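Side-chain contact in Lys-gingipain W83 (Porphyromonas gingivalis, PDB 6I9A), which is a secreted cysteine protease that cleaves proteins after lysine and may act as a virulence factor in periodontal disease: residues 158-163 against 283-288. Sequence-based numbering, arbitrary orientation.
Sequences GADYSW and SYWGED. With H8E (benzyl-N-[(2S)-1-[[(3S)-7-amino-1-(benzylamino)-1,2-dioxoheptan-3-yl]amino]-5-(2-methyl-2-phenylhydrazinyl)-1,5-dioxopentan-2-yl]carbamate), chain I.
The indoles of W163 and W285 lie face to face, their five-membered rings almost parallel (3° between planes) with centroids 3.6 Å apart. Because the two side chains run in opposite directions, each CB sits over the partner's six-membered ring, W163 CB only 3.3 Å from the W285 centroid, a reciprocal pair of CH-pi contacts. The opposite face of W285 carries the inhibitor's lysine-like chain, CAY lying 3.4 Å above the plane; a broad indole can wall an aliphatic chain and still stack behind. At the edge of W163, CZ2 meets the benzyl carbamate ring at CAT. In the C25 catalytic domain, W285 thus walls the pocket holding the lysine-like chain, consistent with the preference for lysine at P1. There D288 OD2 takes the terminal NAB at 2.9 Å, a carboxylate suiting a probably protonated amine, while S283 OG donates to the same oxygen. D160 CB leans obliquely on W285 CZ2 (3.6 Å), carboxylate and ring planes 72° apart. With CG anti to N (chi1 -174°), D160 OD1 caps the turn leading into the helix, taking W163 N nearly straight but from above the carboxylate plane, and S162 N weakly. D160 OD2 is hydrogen-bonded to NE2 of H216, the probable active-site proton donor. A water in the W285 ring plane accepts from NE1 and donates to D160 OD2 and inhibitor O.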
# COMPACT_ATOMS: atom_id res chain seq x y z
N GLY A 158 -9.89 -4.42 19.79
CA GLY A 158 -10.78 -3.50 20.49
C GLY A 158 -11.98 -4.18 21.11
O GLY A 158 -12.15 -5.40 21.09
N ALA A 159 -12.86 -3.33 21.65
CA ALA A 159 -13.96 -3.81 22.48
C ALA A 159 -15.11 -4.40 21.69
O ALA A 159 -15.55 -3.84 20.70
CB ALA A 159 -14.50 -2.66 23.32
N ASP A 160 -15.60 -5.56 22.16
CA ASP A 160 -16.85 -6.17 21.73
C ASP A 160 -17.13 -7.26 22.71
O ASP A 160 -16.30 -8.17 22.88
CB ASP A 160 -16.80 -6.70 20.28
CG ASP A 160 -18.18 -7.17 19.87
OD1 ASP A 160 -18.62 -8.22 20.39
OD2 ASP A 160 -18.81 -6.52 19.02
N TYR A 161 -18.31 -7.23 23.37
CA TYR A 161 -18.54 -8.15 24.49
C TYR A 161 -18.30 -9.60 24.12
O TYR A 161 -17.74 -10.38 24.91
CB TYR A 161 -19.95 -7.97 25.07
CG TYR A 161 -20.18 -6.55 25.58
CD1 TYR A 161 -19.50 -6.07 26.69
CD2 TYR A 161 -21.01 -5.68 24.89
CE1 TYR A 161 -19.69 -4.75 27.13
CE2 TYR A 161 -21.21 -4.36 25.32
CZ TYR A 161 -20.53 -3.90 26.43
OH TYR A 161 -20.74 -2.57 26.80
N SER A 162 -18.79 -10.01 22.91
CA SER A 162 -18.63 -11.40 22.51
C SER A 162 -17.45 -11.64 21.57
O SER A 162 -16.80 -12.68 21.68
CB SER A 162 -19.90 -11.97 21.88
OG SER A 162 -20.24 -11.34 20.64
N TRP A 163 -17.20 -10.71 20.64
CA TRP A 163 -16.20 -10.98 19.59
C TRP A 163 -14.78 -10.65 20.00
O TRP A 163 -13.86 -11.16 19.34
CB TRP A 163 -16.55 -10.19 18.32
CG TRP A 163 -17.77 -10.69 17.59
CD1 TRP A 163 -19.01 -10.13 17.58
CD2 TRP A 163 -17.81 -11.81 16.70
NE1 TRP A 163 -19.85 -10.87 16.77
CE2 TRP A 163 -19.14 -11.91 16.23
CE3 TRP A 163 -16.87 -12.79 16.31
CZ2 TRP A 163 -19.55 -12.91 15.34
CZ3 TRP A 163 -17.27 -13.75 15.39
CH2 TRP A 163 -18.61 -13.85 14.97
N SER A 283 -17.55 -3.67 7.82
CA SER A 283 -16.79 -4.91 7.68
C SER A 283 -17.42 -5.94 8.61
O SER A 283 -18.30 -5.59 9.40
CB SER A 283 -15.29 -4.73 7.91
OG SER A 283 -15.02 -4.57 9.30
N TYR A 284 -16.99 -7.21 8.50
CA TYR A 284 -17.64 -8.27 9.26
C TYR A 284 -16.64 -9.06 10.03
O TYR A 284 -15.50 -9.27 9.61
CB TYR A 284 -18.42 -9.21 8.30
CG TYR A 284 -19.68 -8.54 7.82
CD1 TYR A 284 -19.66 -7.59 6.79
CD2 TYR A 284 -20.91 -8.81 8.43
CE1 TYR A 284 -20.80 -6.89 6.44
CE2 TYR A 284 -22.06 -8.12 8.08
CZ TYR A 284 -22.01 -7.20 7.06
OH TYR A 284 -23.21 -6.60 6.73
N TRP A 285 -17.07 -9.54 11.21
CA TRP A 285 -16.14 -10.25 12.08
C TRP A 285 -15.55 -11.48 11.42
O TRP A 285 -14.35 -11.74 11.60
CB TRP A 285 -16.85 -10.62 13.39
CG TRP A 285 -16.99 -9.47 14.35
CD1 TRP A 285 -18.10 -8.71 14.56
CD2 TRP A 285 -15.96 -8.91 15.19
NE1 TRP A 285 -17.84 -7.73 15.50
CE2 TRP A 285 -16.54 -7.83 15.89
CE3 TRP A 285 -14.60 -9.23 15.42
CZ2 TRP A 285 -15.83 -7.07 16.81
CZ3 TRP A 285 -13.90 -8.48 16.35
CH2 TRP A 285 -14.52 -7.41 17.02
N GLY A 286 -16.36 -12.30 10.74
CA GLY A 286 -15.81 -13.53 10.17
C GLY A 286 -14.82 -13.29 9.06
O GLY A 286 -13.66 -13.70 9.12
N GLU A 287 -15.25 -12.54 8.02
CA GLU A 287 -14.33 -12.26 6.90
C GLU A 287 -13.11 -11.48 7.39
O GLU A 287 -12.04 -11.77 6.88
CB GLU A 287 -15.01 -11.51 5.77
CG GLU A 287 -15.72 -12.37 4.73
CD GLU A 287 -17.10 -12.88 5.09
OE1 GLU A 287 -17.50 -12.79 6.28
OE2 GLU A 287 -17.79 -13.35 4.15
N ASP A 288 -13.25 -10.54 8.34
CA ASP A 288 -12.04 -9.84 8.79
C ASP A 288 -11.08 -10.79 9.50
O ASP A 288 -9.86 -10.59 9.47
CB ASP A 288 -12.36 -8.67 9.72
CG ASP A 288 -12.69 -7.35 9.07
OD1 ASP A 288 -12.70 -7.27 7.80
OD2 ASP A 288 -12.87 -6.38 9.81
CAQ H8E I . -19.97 2.53 15.15
CAK H8E I . -19.64 3.41 16.20
CAH H8E I . -19.47 2.91 17.50
CAL H8E I . -19.65 1.56 17.78
CAR H8E I . -19.99 0.73 16.73
CBO H8E I . -20.12 1.16 15.42
CBA H8E I . -20.52 0.23 14.43
NBE H8E I . -19.39 -0.49 13.83
CBL H8E I . -19.48 -1.78 13.39
OAE H8E I . -20.50 -2.45 13.58
CBN H8E I . -18.26 -2.33 12.67
OAG H8E I . -17.19 -1.68 12.90
CBS H8E I . -18.16 -3.88 12.81
CBB H8E I . -16.75 -4.42 12.54
CAY H8E I . -16.62 -5.92 12.80
CAX H8E I . -15.32 -6.55 12.31
CAW H8E I . -14.13 -6.16 13.17
NAB H8E I . -12.90 -6.84 12.65
NBG H8E I . -19.13 -4.60 11.98
C H8E I . -20.08 -5.44 12.41
O H8E I . -20.32 -5.69 13.59
CA H8E I . -20.99 -5.92 11.30
N H8E I . -21.66 -7.18 11.63
CBK H8E I . -20.99 -8.35 11.74
OAD H8E I . -19.75 -8.36 11.69
OBI H8E I . -21.72 -9.39 11.91
CBD H8E I . -21.07 -10.69 12.13
CBP H8E I . -22.04 -11.70 12.55
CAS H8E I . -22.59 -12.62 11.65
CAM H8E I . -23.53 -13.62 12.04
CAI H8E I . -23.93 -13.59 13.39
CAN H8E I . -23.44 -12.64 14.26
CAT H8E I . -22.50 -11.70 13.87
CB H8E I . -22.06 -4.85 11.02
CG H8E I . -22.94 -4.52 12.25
CD H8E I . -23.70 -3.24 12.05
OE1 H8E I . -24.76 -3.24 11.43
NE2 H8E I . -23.06 -2.17 12.55
NBT H8E I . -23.50 -0.86 12.34
CAA H8E I . -22.51 -0.04 11.59
CBQ H8E I . -24.29 -0.32 13.40
CAU H8E I . -24.36 1.06 13.65
CAO H8E I . -25.18 1.56 14.65
CAJ H8E I . -25.94 0.69 15.43
CAP H8E I . -25.85 -0.68 15.22
CAV H8E I . -25.05 -1.18 14.20
O HOH W 1 -19.67 -5.60 16.18